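Local coordinates for protein putative hyaluronoglucosaminidase (Clostridium perfringens, PDB 6PWI) that probably removes N-acetylhexosamine units from glycans as a secreted family 84 glycoside hydrolase, the chain covering an N-terminal domain, the catalytic barrel and a helical region, at residues A[37-41]-A[440-445]; A[149-155]-A[204-209]; A[176-180]-A[418-422]; A[390-394]-A[406-411]; A[433-437]-A[458-462]. One frame throughout, in Å; residues are numbered along the deposited sequence.

Contact 1. Residues A[37-41]-A[440-445]; sequences YPIPQ and ADYGWN
Asn445 ND2 serves two acceptors, Ile39 O across the contact and Asp448 OD2. The bond from Asn445 ND2 to Ile39 O measures 2.7 Å. Ile39 O lies nearly in the Asn445 amide plane, but ND2 stands above the plane of the Ile39 carbonyl. The amides of Gln41 and Asn445 stack with planes 17° apart. A water donates to both amide oxygens, Gln41 OE1 and Asn445 OD1, while Gln41 NE2 bonds to Tyr174 O. Asp441 grips Ile39 from its N-H side. Its CG is anti to the backbone N (chi1 -172°), which turns the carboxylate toward the 37-41 chain. Asp441 OD1 accepts a hydrogen bond from Ile39 N at 3.2 Å on its syn side, tilted from the carboxylate plane. Asp441 OD2 is hydrogen-bonded to Ser454 OG and lies at the edge of the Tyr37 ring, 3.2 Å from Tyr37 CE1. Pro38 follows a cis peptide bond, and its CB packs 3.5 Å from Trp444 CB. The irregular 37-41 segment thus docks the N-terminal domain, related to the family 20 hexosaminidase domain, on the helix after the eighth strand of the (beta/alpha)8 barrel.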
# COMPACT_ATOMS: atom_id res chain seq x y z
N TYR A 37 7.59 1.07 -11.68
CA TYR A 37 6.91 0.27 -10.68
C TYR A 37 5.40 0.50 -10.79
O TYR A 37 4.96 1.63 -10.97
CB TYR A 37 7.40 0.63 -9.27
CG TYR A 37 8.68 -0.04 -8.87
CD1 TYR A 37 8.68 -1.34 -8.40
CD2 TYR A 37 9.90 0.62 -8.98
CE1 TYR A 37 9.86 -1.97 -8.04
CE2 TYR A 37 11.09 0.00 -8.63
CZ TYR A 37 11.07 -1.30 -8.16
OH TYR A 37 12.23 -1.93 -7.80
N PRO A 38 4.56 -0.55 -10.67
CA PRO A 38 5.02 -1.93 -10.47
C PRO A 38 5.79 -2.41 -11.70
O PRO A 38 5.66 -1.82 -12.77
CB PRO A 38 3.72 -2.72 -10.34
CG PRO A 38 2.71 -1.69 -9.89
CD PRO A 38 3.09 -0.45 -10.67
N ILE A 39 6.58 -3.48 -11.52
CA ILE A 39 7.41 -4.02 -12.58
C ILE A 39 6.50 -4.51 -13.71
O ILE A 39 5.69 -5.41 -13.50
CB ILE A 39 8.32 -5.16 -12.07
CG1 ILE A 39 9.21 -4.72 -10.90
CG2 ILE A 39 9.13 -5.76 -13.21
CD1 ILE A 39 10.28 -3.72 -11.27
N PRO A 40 6.62 -3.95 -14.94
CA PRO A 40 5.74 -4.34 -16.03
C PRO A 40 5.95 -5.81 -16.35
O PRO A 40 7.05 -6.34 -16.18
CB PRO A 40 6.21 -3.45 -17.19
CG PRO A 40 6.90 -2.30 -16.51
CD PRO A 40 7.61 -2.94 -15.34
N GLN A 41 4.88 -6.47 -16.80
CA GLN A 41 4.95 -7.87 -17.14
C GLN A 41 5.96 -8.07 -18.27
O GLN A 41 6.67 -9.07 -18.30
CB GLN A 41 3.57 -8.42 -17.48
CG GLN A 41 2.57 -8.29 -16.33
CD GLN A 41 2.70 -9.33 -15.25
OE1 GLN A 41 3.38 -10.34 -15.39
NE2 GLN A 41 2.02 -9.10 -14.14
N ALA A 440 1.23 -2.68 -3.95
CA ALA A 440 0.96 -2.25 -5.32
C ALA A 440 1.82 -3.06 -6.29
O ALA A 440 1.29 -3.60 -7.26
CB ALA A 440 1.22 -0.77 -5.46
N ASP A 441 3.12 -3.13 -6.01
CA ASP A 441 4.08 -3.82 -6.85
C ASP A 441 3.74 -5.31 -6.88
O ASP A 441 3.58 -5.90 -7.95
CB ASP A 441 5.50 -3.55 -6.35
CG ASP A 441 6.62 -4.05 -7.24
OD1 ASP A 441 6.36 -4.39 -8.42
OD2 ASP A 441 7.77 -4.09 -6.75
N TYR A 442 3.62 -5.91 -5.70
CA TYR A 442 3.34 -7.33 -5.58
C TYR A 442 1.98 -7.67 -6.19
O TYR A 442 1.84 -8.69 -6.86
CB TYR A 442 3.40 -7.76 -4.11
CG TYR A 442 3.00 -9.19 -3.84
CD1 TYR A 442 3.75 -10.26 -4.31
CD2 TYR A 442 1.86 -9.49 -3.10
CE1 TYR A 442 3.39 -11.57 -4.06
CE2 TYR A 442 1.49 -10.79 -2.83
CZ TYR A 442 2.26 -11.84 -3.31
OH TYR A 442 1.89 -13.13 -3.05
N GLY A 443 0.99 -6.81 -5.94
CA GLY A 443 -0.37 -7.06 -6.39
C GLY A 443 -0.46 -7.08 -7.92
O GLY A 443 -1.22 -7.88 -8.47
N TRP A 444 0.33 -6.21 -8.56
CA TRP A 444 0.33 -6.07 -10.01
C TRP A 444 1.11 -7.21 -10.67
O TRP A 444 0.57 -7.90 -11.55
CB TRP A 444 0.87 -4.69 -10.44
CG TRP A 444 0.85 -4.49 -11.92
CD1 TRP A 444 1.86 -4.79 -12.80
CD2 TRP A 444 -0.22 -3.96 -12.72
NE1 TRP A 444 1.48 -4.49 -14.08
CE2 TRP A 444 0.21 -3.98 -14.07
CE3 TRP A 444 -1.51 -3.48 -12.44
CZ2 TRP A 444 -0.59 -3.54 -15.12
CZ3 TRP A 444 -2.30 -3.04 -13.48
CH2 TRP A 444 -1.85 -3.07 -14.80
N ASN A 445 2.36 -7.40 -10.23
CA ASN A 445 3.28 -8.37 -10.82
C ASN A 445 3.87 -9.24 -9.71
O ASN A 445 4.82 -8.82 -9.05
CB ASN A 445 4.42 -7.67 -11.57
CG ASN A 445 5.34 -8.62 -12.31
OD1 ASN A 445 5.49 -9.78 -11.94
ND2 ASN A 445 5.98 -8.13 -13.36
O HOH W 1 4.97 -11.79 -13.59

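Contact 2. Residues A[149-155]-A[204-209]; sequences YGITSLK and GDFKMN
Lys207 crosses Tyr149 at a slant to reach Ser153. Its CB lies 4.1 Å from Tyr149 CD1, oblique to the ring. Beyond CG the chain is straight, and Lys207 CD packs 3.9 Å from Tyr149 CB. Lys207 CE comes next to the helix backbone, 3.3 Å from Tyr149 O. There the chain bends (chi4 71°) and turns the ammonium group to the serine. Lys207 NZ donates to Ser153 OG at 2.6 Å. The methylenes pack on Tyr149, and the ammonium group meets a hydroxyl in a buried place. The loop belongs to the first beta-alpha-beta unit of the (beta/alpha)8 barrel, between helix 193-204 and strand 210-213. Helix 144-158 belongs to the N-terminal domain, so the contact joins the two domains. A type I turn from Gly204 to Lys207 shapes the loop. Thr152 CG2 sits against this turn, 3.4 Å from Asp205 O. One helical turn on, Lys155 extends its chain to a salt bridge with Asp205. Lys155 NZ is 2.8 Å from Asp205 OD1, on the syn side but tilted from the carboxylate plane. At the other end, Tyr149 OH lies 3.4 Å from Asn209 CB. A water in the plane of the Tyr149 ring links that hydroxyl to Asn209 ND2, which also bonds to Gln178 O. Arg180 makes a cation-pi contact with the Tyr149 ring.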
# COMPACT_ATOMS: atom_id res chain seq x y z
N TYR A 149 -3.95 3.15 -16.57
CA TYR A 149 -2.73 2.51 -16.09
C TYR A 149 -1.58 2.70 -17.08
O TYR A 149 -0.46 3.00 -16.66
CB TYR A 149 -2.95 1.03 -15.75
CG TYR A 149 -4.12 0.77 -14.82
CD1 TYR A 149 -4.37 1.61 -13.75
CD2 TYR A 149 -4.97 -0.30 -15.03
CE1 TYR A 149 -5.45 1.40 -12.91
CE2 TYR A 149 -6.05 -0.53 -14.19
CZ TYR A 149 -6.29 0.32 -13.13
OH TYR A 149 -7.35 0.10 -12.30
N GLY A 150 -1.87 2.54 -18.38
CA GLY A 150 -0.88 2.78 -19.42
C GLY A 150 -0.27 4.17 -19.31
O GLY A 150 0.95 4.34 -19.36
N ILE A 151 -1.14 5.17 -19.13
CA ILE A 151 -0.72 6.56 -19.06
C ILE A 151 0.08 6.81 -17.78
O ILE A 151 0.98 7.66 -17.77
CB ILE A 151 -1.93 7.50 -19.20
CG1 ILE A 151 -2.66 7.29 -20.54
CG2 ILE A 151 -1.51 8.95 -19.03
CD1 ILE A 151 -4.02 7.94 -20.60
N THR A 152 -0.24 6.07 -16.71
CA THR A 152 0.49 6.15 -15.46
C THR A 152 1.92 5.65 -15.67
O THR A 152 2.86 6.22 -15.12
CB THR A 152 -0.23 5.43 -14.30
OG1 THR A 152 -1.50 6.04 -14.08
CG2 THR A 152 0.55 5.45 -13.01
N SER A 153 2.08 4.59 -16.47
CA SER A 153 3.42 4.14 -16.80
C SER A 153 4.19 5.24 -17.53
O SER A 153 5.37 5.45 -17.23
CB SER A 153 3.43 2.85 -17.55
OG SER A 153 3.09 1.78 -16.67
N LEU A 154 3.51 5.97 -18.43
CA LEU A 154 4.13 7.10 -19.11
C LEU A 154 4.53 8.19 -18.11
O LEU A 154 5.54 8.86 -18.30
CB LEU A 154 3.19 7.67 -20.17
CG LEU A 154 3.11 6.89 -21.49
CD1 LEU A 154 2.05 7.51 -22.40
CD2 LEU A 154 4.46 6.84 -22.18
N LYS A 155 3.71 8.36 -17.07
CA LYS A 155 3.97 9.36 -16.04
C LYS A 155 5.26 9.01 -15.32
O LYS A 155 6.08 9.88 -15.03
CB LYS A 155 2.80 9.44 -15.05
CG LYS A 155 2.86 10.65 -14.13
CD LYS A 155 2.06 10.54 -12.86
CE LYS A 155 2.37 11.69 -11.92
NZ LYS A 155 1.63 11.55 -10.65
N GLY A 204 -2.57 5.55 -6.74
CA GLY A 204 -2.92 5.77 -8.13
C GLY A 204 -1.69 5.87 -9.02
O GLY A 204 -1.75 5.54 -10.21
N ASP A 205 -0.58 6.34 -8.43
CA ASP A 205 0.71 6.40 -9.11
C ASP A 205 1.30 5.01 -9.30
O ASP A 205 2.23 4.85 -10.08
CB ASP A 205 1.69 7.34 -8.40
CG ASP A 205 1.44 8.83 -8.65
OD1 ASP A 205 0.69 9.16 -9.60
OD2 ASP A 205 2.01 9.65 -7.89
N PHE A 206 0.76 3.99 -8.60
CA PHE A 206 1.30 2.64 -8.71
C PHE A 206 0.21 1.64 -9.11
O PHE A 206 0.35 0.44 -8.87
CB PHE A 206 2.17 2.30 -7.49
CG PHE A 206 3.23 3.34 -7.24
CD1 PHE A 206 4.34 3.44 -8.08
CD2 PHE A 206 3.10 4.25 -6.21
CE1 PHE A 206 5.29 4.43 -7.87
CE2 PHE A 206 4.05 5.24 -6.00
CZ PHE A 206 5.15 5.33 -6.84
N LYS A 207 -0.85 2.14 -9.74
CA LYS A 207 -1.85 1.33 -10.43
C LYS A 207 -2.75 0.59 -9.44
O LYS A 207 -3.36 -0.42 -9.79
CB LYS A 207 -1.19 0.36 -11.41
CG LYS A 207 -0.29 1.00 -12.46
CD LYS A 207 0.10 0.03 -13.55
CE LYS A 207 0.85 0.66 -14.70
NZ LYS A 207 2.23 1.04 -14.30
N MET A 208 -2.85 1.10 -8.20
CA MET A 208 -3.82 0.58 -7.25
C MET A 208 -5.23 0.99 -7.70
O MET A 208 -5.40 2.02 -8.35
CB MET A 208 -3.55 1.11 -5.84
CG MET A 208 -2.38 0.40 -5.17
SD MET A 208 -2.15 0.87 -3.44
CE MET A 208 -1.77 -0.72 -2.71
N ASN A 209 -6.24 0.18 -7.34
CA ASN A 209 -7.58 0.42 -7.83
C ASN A 209 -8.60 0.47 -6.69
O ASN A 209 -9.79 0.61 -6.96
CB ASN A 209 -7.96 -0.53 -8.98
CG ASN A 209 -8.01 -2.01 -8.62
OD1 ASN A 209 -7.98 -2.39 -7.45
ND2 ASN A 209 -8.12 -2.86 -9.63
O HOH W 2 -8.53 -2.18 -12.42

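Contact 3. Residues A[176-180]-A[418-422]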
# COMPACT_ATOMS: atom_id res chain seq x y z
N ASP A 176 -1.62 -9.32 -12.29
CA ASP A 176 -1.85 -10.66 -11.79
C ASP A 176 -3.12 -10.66 -10.93
O ASP A 176 -3.90 -11.60 -11.01
CB ASP A 176 -0.62 -11.21 -11.06
CG ASP A 176 0.47 -11.64 -12.02
OD1 ASP A 176 0.14 -12.32 -13.02
OD2 ASP A 176 1.65 -11.27 -11.77
N GLY A 177 -3.31 -9.60 -10.15
CA GLY A 177 -4.44 -9.50 -9.24
C GLY A 177 -5.55 -8.61 -9.79
O GLY A 177 -5.28 -7.60 -10.44
N GLN A 178 -6.80 -9.01 -9.51
CA GLN A 178 -7.99 -8.23 -9.83
C GLN A 178 -8.02 -6.96 -8.97
O GLN A 178 -8.27 -5.88 -9.50
CB GLN A 178 -9.22 -9.13 -9.70
CG GLN A 178 -10.55 -8.44 -9.99
CD GLN A 178 -11.76 -9.24 -9.56
OE1 GLN A 178 -11.68 -10.26 -8.87
NE2 GLN A 178 -12.94 -8.76 -9.95
N TRP A 179 -7.76 -7.08 -7.66
CA TRP A 179 -7.83 -5.95 -6.74
C TRP A 179 -6.48 -5.68 -6.10
O TRP A 179 -5.80 -6.61 -5.65
CB TRP A 179 -8.92 -6.14 -5.68
CG TRP A 179 -10.25 -6.51 -6.25
CD1 TRP A 179 -10.92 -7.69 -6.05
CD2 TRP A 179 -11.07 -5.74 -7.16
NE1 TRP A 179 -12.09 -7.69 -6.75
CE2 TRP A 179 -12.21 -6.51 -7.45
CE3 TRP A 179 -10.95 -4.48 -7.76
CZ2 TRP A 179 -13.23 -6.06 -8.30
CZ3 TRP A 179 -11.96 -4.03 -8.60
CH2 TRP A 179 -13.08 -4.82 -8.88
N ARG A 180 -6.11 -4.40 -6.06
CA ARG A 180 -4.88 -3.93 -5.45
C ARG A 180 -5.17 -2.62 -4.70
O ARG A 180 -5.61 -1.65 -5.30
CB ARG A 180 -3.81 -3.67 -6.51
CG ARG A 180 -3.61 -4.81 -7.50
CD ARG A 180 -2.84 -4.40 -8.74
NE ARG A 180 -3.44 -3.32 -9.52
CZ ARG A 180 -4.45 -3.45 -10.38
NH1 ARG A 180 -5.00 -4.64 -10.57
NH2 ARG A 180 -4.91 -2.40 -11.04
N PHE A 418 -5.20 -16.60 -6.05
CA PHE A 418 -6.02 -15.64 -5.32
C PHE A 418 -6.29 -14.41 -6.19
O PHE A 418 -5.56 -14.16 -7.15
CB PHE A 418 -5.42 -15.32 -3.94
CG PHE A 418 -4.17 -14.49 -3.95
CD1 PHE A 418 -4.18 -13.20 -3.44
CD2 PHE A 418 -2.99 -14.98 -4.48
CE1 PHE A 418 -3.03 -12.43 -3.45
CE2 PHE A 418 -1.83 -14.21 -4.48
CZ PHE A 418 -1.85 -12.94 -3.96
N LYS A 419 -7.32 -13.64 -5.80
CA LYS A 419 -7.97 -12.65 -6.63
C LYS A 419 -7.30 -11.28 -6.49
O LYS A 419 -7.52 -10.40 -7.31
CB LYS A 419 -9.44 -12.50 -6.23
CG LYS A 419 -10.34 -13.67 -6.60
CD LYS A 419 -11.81 -13.40 -6.36
CE LYS A 419 -12.71 -14.13 -7.35
NZ LYS A 419 -14.12 -14.15 -6.89
N GLY A 420 -6.50 -11.09 -5.44
CA GLY A 420 -5.90 -9.80 -5.17
C GLY A 420 -5.66 -9.56 -3.69
O GLY A 420 -5.94 -10.43 -2.86
N ILE A 421 -5.17 -8.37 -3.35
CA ILE A 421 -4.70 -8.12 -2.00
C ILE A 421 -4.92 -6.66 -1.63
O ILE A 421 -4.73 -5.76 -2.46
CB ILE A 421 -3.23 -8.58 -1.86
CG1 ILE A 421 -2.68 -8.33 -0.45
CG2 ILE A 421 -2.35 -7.99 -2.95
CD1 ILE A 421 -1.52 -9.24 -0.07
N VAL A 422 -5.35 -6.43 -0.38
CA VAL A 422 -5.34 -5.09 0.19
C VAL A 422 -4.53 -5.12 1.48
O VAL A 422 -4.54 -6.11 2.20
CB VAL A 422 -6.75 -4.53 0.41
CG1 VAL A 422 -7.47 -4.26 -0.90
CG2 VAL A 422 -7.60 -5.39 1.33
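Lys419 O is shared by the backbone nitrogens of Gln178 and Trp179, where the first and eighth strands pair in parallel and close the (beta/alpha)8 barrel. The bond from Gln178 N to Lys419 O is 2.7 Å but bent, with 133° at the hydrogen. Trp179 N reaches the same oxygen at 3.3 Å, a weak bond. One step further, Ile421 N donates to Trp179 O at 3.0 Å. A CA-H...O contact from Gly420 also touches Trp179 O. Gly420 follows a corner at Lys419. At its backbone angles (phi 150°) a CB would be jammed against the carbonyl O of Lys419, so the position calls for glycine. The side chains of Gln178 and Lys419 lie side by side and point the same way, with Gln178 OE1 4.0 Å from Lys419 CD. Their polar ends have other partners. Gln178 NE2 bonds to Glu326, and Lys419 NZ forms a salt bridge with Asp359. Gln178 CG lies over one face of the Trp179 indole, toward its rim. Arg180 and Ile421 share the face of the sheet turned to helix 433-444, where they pack on Trp444 and Ile439. Arg180 NH1 makes a salt bridge with Asp126, and Arg180 NH2 bonds to Lys207 O. The guanidinium also meets its own segment edge-on. There Arg180 NH1 makes a weak bond of 3.0 Å to Gly177 O, which lies in the guanidinium plane.

Contact 4. Residues A[390-394]-A[406-411]. With EDO (1,2-ethanediol), chain H.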
# COMPACT_ATOMS: atom_id res chain seq x y z
N TRP A 390 -7.00 -10.05 2.61
CA TRP A 390 -6.87 -8.91 3.50
C TRP A 390 -5.58 -9.10 4.31
O TRP A 390 -5.50 -10.01 5.13
CB TRP A 390 -8.12 -8.84 4.41
CG TRP A 390 -8.11 -7.86 5.55
CD1 TRP A 390 -7.05 -7.50 6.35
CD2 TRP A 390 -9.25 -7.15 6.07
NE1 TRP A 390 -7.45 -6.59 7.29
CE2 TRP A 390 -8.80 -6.36 7.15
CE3 TRP A 390 -10.61 -7.09 5.72
CZ2 TRP A 390 -9.65 -5.53 7.88
CZ3 TRP A 390 -11.45 -6.27 6.45
CH2 TRP A 390 -10.98 -5.51 7.52
N LEU A 391 -4.57 -8.25 4.03
CA LEU A 391 -3.28 -8.40 4.67
C LEU A 391 -3.18 -7.49 5.89
O LEU A 391 -3.19 -6.26 5.77
CB LEU A 391 -2.16 -8.09 3.67
CG LEU A 391 -0.75 -8.24 4.22
CD1 LEU A 391 -0.47 -9.68 4.61
CD2 LEU A 391 0.29 -7.76 3.22
N ASN A 392 -3.07 -8.11 7.07
CA ASN A 392 -2.95 -7.39 8.32
C ASN A 392 -1.49 -6.99 8.56
O ASN A 392 -0.87 -7.42 9.54
CB ASN A 392 -3.54 -8.19 9.48
CG ASN A 392 -5.02 -7.90 9.67
OD1 ASN A 392 -5.45 -6.76 9.53
ND2 ASN A 392 -5.80 -8.93 9.96
N TRP A 393 -0.95 -6.19 7.64
CA TRP A 393 0.34 -5.53 7.76
C TRP A 393 0.30 -4.32 6.83
O TRP A 393 -0.16 -4.44 5.70
CB TRP A 393 1.48 -6.47 7.36
CG TRP A 393 2.82 -5.79 7.26
CD1 TRP A 393 3.68 -5.51 8.27
CD2 TRP A 393 3.45 -5.29 6.06
NE1 TRP A 393 4.80 -4.88 7.80
CE2 TRP A 393 4.69 -4.73 6.45
CE3 TRP A 393 3.09 -5.27 4.71
CZ2 TRP A 393 5.57 -4.16 5.52
CZ3 TRP A 393 3.96 -4.71 3.80
CH2 TRP A 393 5.18 -4.16 4.20
N PRO A 394 0.81 -3.14 7.24
CA PRO A 394 1.56 -2.99 8.48
C PRO A 394 0.80 -2.40 9.67
O PRO A 394 1.37 -1.66 10.46
CB PRO A 394 2.60 -1.97 8.00
CG PRO A 394 1.78 -1.01 7.17
CD PRO A 394 0.77 -1.89 6.47
N GLY A 406 9.16 -1.90 7.09
CA GLY A 406 10.08 -2.86 6.49
C GLY A 406 9.60 -3.33 5.12
O GLY A 406 8.54 -2.92 4.66
N LYS A 407 10.39 -4.21 4.50
CA LYS A 407 10.05 -4.78 3.20
C LYS A 407 8.86 -5.73 3.33
O LYS A 407 8.46 -6.10 4.44
CB LYS A 407 11.27 -5.55 2.68
CG LYS A 407 11.68 -6.74 3.54
CD LYS A 407 13.09 -7.20 3.29
CE LYS A 407 13.36 -8.57 3.85
NZ LYS A 407 14.65 -9.11 3.35
N GLY A 408 8.31 -6.15 2.19
CA GLY A 408 7.16 -7.04 2.14
C GLY A 408 7.55 -8.50 2.35
O GLY A 408 7.46 -9.31 1.43
N GLU A 409 7.94 -8.83 3.59
CA GLU A 409 8.36 -10.17 3.98
C GLU A 409 7.21 -11.17 3.86
O GLU A 409 7.46 -12.36 3.67
CB GLU A 409 8.80 -10.16 5.44
CG GLU A 409 10.27 -9.89 5.64
CD GLU A 409 10.74 -10.12 7.07
OE1 GLU A 409 10.98 -9.11 7.77
OE2 GLU A 409 10.84 -11.30 7.48
N MET A 410 5.96 -10.70 3.98
CA MET A 410 4.81 -11.60 4.05
C MET A 410 4.25 -11.89 2.66
O MET A 410 3.21 -12.54 2.55
CB MET A 410 3.71 -11.00 4.93
CG MET A 410 4.15 -10.85 6.37
SD MET A 410 3.10 -9.75 7.34
CE MET A 410 1.85 -10.90 7.91
N LEU A 411 4.94 -11.43 1.61
CA LEU A 411 4.42 -11.52 0.25
C LEU A 411 5.22 -12.55 -0.54
O LEU A 411 6.33 -12.26 -0.98
CB LEU A 411 4.51 -10.13 -0.39
CG LEU A 411 3.84 -8.99 0.38
CD1 LEU A 411 4.01 -7.67 -0.35
CD2 LEU A 411 2.37 -9.28 0.64
C1 EDO H . -11.40 -8.91 9.58
O1 EDO H . -12.14 -7.86 10.19
C2 EDO H . -9.98 -8.58 9.26
O2 EDO H . -9.11 -8.25 10.36
O HOH W 3 7.47 -3.90 8.82
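Trp393 has CG anti to its backbone nitrogen (chi1 171°), which swings the indole toward the 406-411 loop. In Met410, chi1 (-64°) and an extended chi2 place SD 3.7 Å from Trp393 CB and 4.6 Å from the centroid of the five-membered ring, an oblique Met-aromatic contact. The chi3 bend (88°) then turns Met410 CE toward Leu391 CD1, 4.2 Å away. Beside Met410, Leu391 CD2 touches Leu411 CD2 at 3.6 Å, near Ile439. The far end of the indole meets backbone: Gly406 O lies at the ring edge, 3.3 Å from Trp393 CZ2. A water accepts from both Trp393 NE1 and Gly406 N. Residues 390-394 lie at the end of the seventh barrel strand, and 406-411 in the loop between it and the eighth. Trp390 NE1 donates to Asn392 OD1 at 3.0 Å, from above the amide carbonyl plane. A 1,2-ethanediol, probably from the crystallisation liquor, places C2 over the centre of one face of Trp390 and takes a weak bond from Asn392 ND2. That amide nitrogen also bonds to Ile367 O. No direct hydrogen bond joins the segments. Apolar and sulfur-aromatic packing carries the contact, with one water between indole N-H and loop.

Contact 5. Residues A[433-437]-A[458-462]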
# COMPACT_ATOMS: atom_id res chain seq x y z
N LYS A 433 2.93 4.55 3.45
CA LYS A 433 3.18 4.58 2.01
C LYS A 433 4.17 3.49 1.60
O LYS A 433 4.12 3.04 0.46
CB LYS A 433 3.62 5.96 1.51
CG LYS A 433 2.49 6.98 1.41
CD LYS A 433 3.00 8.37 1.16
CE LYS A 433 1.92 9.41 0.99
NZ LYS A 433 2.50 10.61 0.36
N VAL A 434 5.04 3.07 2.54
CA VAL A 434 6.04 2.04 2.29
C VAL A 434 5.34 0.74 1.91
O VAL A 434 5.68 0.11 0.90
CB VAL A 434 7.00 1.87 3.49
CG1 VAL A 434 7.96 0.71 3.31
CG2 VAL A 434 7.75 3.15 3.83
N ALA A 435 4.34 0.35 2.71
CA ALA A 435 3.60 -0.87 2.46
C ALA A 435 2.71 -0.73 1.23
O ALA A 435 2.56 -1.69 0.47
CB ALA A 435 2.81 -1.25 3.68
N LEU A 436 2.13 0.46 1.02
CA LEU A 436 1.28 0.66 -0.14
C LEU A 436 2.09 0.35 -1.40
O LEU A 436 1.61 -0.36 -2.28
CB LEU A 436 0.72 2.08 -0.17
CG LEU A 436 -0.75 2.22 0.26
CD1 LEU A 436 -0.92 1.93 1.75
CD2 LEU A 436 -1.27 3.61 -0.07
N PHE A 437 3.33 0.86 -1.45
CA PHE A 437 4.22 0.60 -2.56
C PHE A 437 4.41 -0.91 -2.74
O PHE A 437 4.35 -1.40 -3.86
CB PHE A 437 5.56 1.30 -2.36
CG PHE A 437 6.42 1.39 -3.60
CD1 PHE A 437 6.36 2.50 -4.42
CD2 PHE A 437 7.28 0.36 -3.94
CE1 PHE A 437 7.16 2.59 -5.56
CE2 PHE A 437 8.08 0.44 -5.08
CZ PHE A 437 8.03 1.56 -5.88
N SER A 458 11.45 2.21 -3.27
CA SER A 458 10.24 2.93 -2.91
C SER A 458 10.54 4.29 -2.29
O SER A 458 9.80 5.25 -2.53
CB SER A 458 9.37 2.09 -2.01
OG SER A 458 9.95 1.94 -0.73
N PHE A 459 11.63 4.39 -1.52
CA PHE A 459 11.85 5.59 -0.72
C PHE A 459 11.93 6.85 -1.58
O PHE A 459 11.45 7.91 -1.16
CB PHE A 459 12.95 5.39 0.33
CG PHE A 459 12.53 4.38 1.37
CD1 PHE A 459 11.71 4.75 2.44
CD2 PHE A 459 12.87 3.04 1.22
CE1 PHE A 459 11.27 3.80 3.34
CE2 PHE A 459 12.43 2.10 2.13
CZ PHE A 459 11.63 2.48 3.19
N LYS A 460 12.49 6.75 -2.79
CA LYS A 460 12.62 7.93 -3.63
C LYS A 460 11.25 8.44 -4.06
O LYS A 460 11.07 9.64 -4.27
CB LYS A 460 13.57 7.69 -4.81
CG LYS A 460 13.01 6.84 -5.94
CD LYS A 460 14.00 6.60 -7.07
CE LYS A 460 14.93 5.44 -6.81
NZ LYS A 460 14.23 4.16 -7.01
N TYR A 461 10.27 7.54 -4.16
CA TYR A 461 8.91 7.90 -4.55
C TYR A 461 8.15 8.46 -3.36
O TYR A 461 7.36 9.39 -3.51
CB TYR A 461 8.19 6.69 -5.14
CG TYR A 461 8.86 6.15 -6.37
CD1 TYR A 461 8.74 6.79 -7.59
CD2 TYR A 461 9.67 5.02 -6.30
CE1 TYR A 461 9.37 6.31 -8.72
CE2 TYR A 461 10.31 4.53 -7.42
CZ TYR A 461 10.16 5.18 -8.64
OH TYR A 461 10.79 4.70 -9.75
N ILE A 462 8.37 7.87 -2.18
CA ILE A 462 7.64 8.27 -0.99
C ILE A 462 8.12 9.64 -0.54
O ILE A 462 7.32 10.48 -0.14
CB ILE A 462 7.77 7.21 0.12
CG1 ILE A 462 7.24 5.86 -0.36
CG2 ILE A 462 7.10 7.68 1.41
CD1 ILE A 462 7.59 4.71 0.53
O HOH W 4 4.68 10.72 -1.44
O HOH W 5 8.36 -0.34 -0.16
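Helices 433-444 and 451-462 pack here beside the (beta/alpha)8 barrel. The first is the helix that follows the eighth strand. Across the segments Phe437 meets Ser458 and Tyr461, while Val434 and Lys433 meet Ile462. The axes of these two short segments approach to 9.9 Å, with 124° between their directions. A trans chi1 (-165°) carries the Phe437 ring to the second helix. Ser458 CB sits over one face of that ring, 3.5 Å from the centroid, as a CH-pi contact. The Tyr461 ring is nearly parallel to Phe437, with planes 21° apart. The two are offset, with little overlap, and Phe437 CE1 is 3.6 Å from Tyr461 CD2. Tyr461 OH bonds to Glu35. Val434 CG2 touches two groups, Phe459 CE1 at 3.6 Å and Ile462 CD1 at 3.7 Å. The side chains of Lys433 and Ile462 run antiparallel past one another, with Lys433 CB 3.9 Å from Ile462 CG2. The lysine chain then runs on, extended, to a salt bridge with Asp198. Its NZ also donates to a water that bonds to Ile462 O. Ser458 OG bonds to Trp455 O. A second water donates to this hydroxyl oxygen, Ser458 OG, at 2.8 Å and to Val434 O at 2.9 Å.

Contacts 1 and 2 join the N-terminal domain to the barrel side by side, their centres 11 Å apart, and touch where Pro38 CG lies 3.3 Å from Phe206 O. Contact 3 adjoins both. Trp444 O and Asp176 N, 2.7 Å apart, probably hydrogen-bond, as do Asn209 N and Arg180 O at 2.8 Å. Contact 4 continues contact 3 across the barrel sheet, probably by a hydrogen bond from Leu391 N to Val422 O (2.8 Å). Helix 433-444 serves contacts 1 and 5, and its Ala435 CB packs on Trp393 and Pro394 of contact 4. Phe206, Tyr37, Phe437 and Tyr461 form an aromatic cluster joining contacts 1, 2 and 5. All five lie away from Asp299, the predicted proton donor.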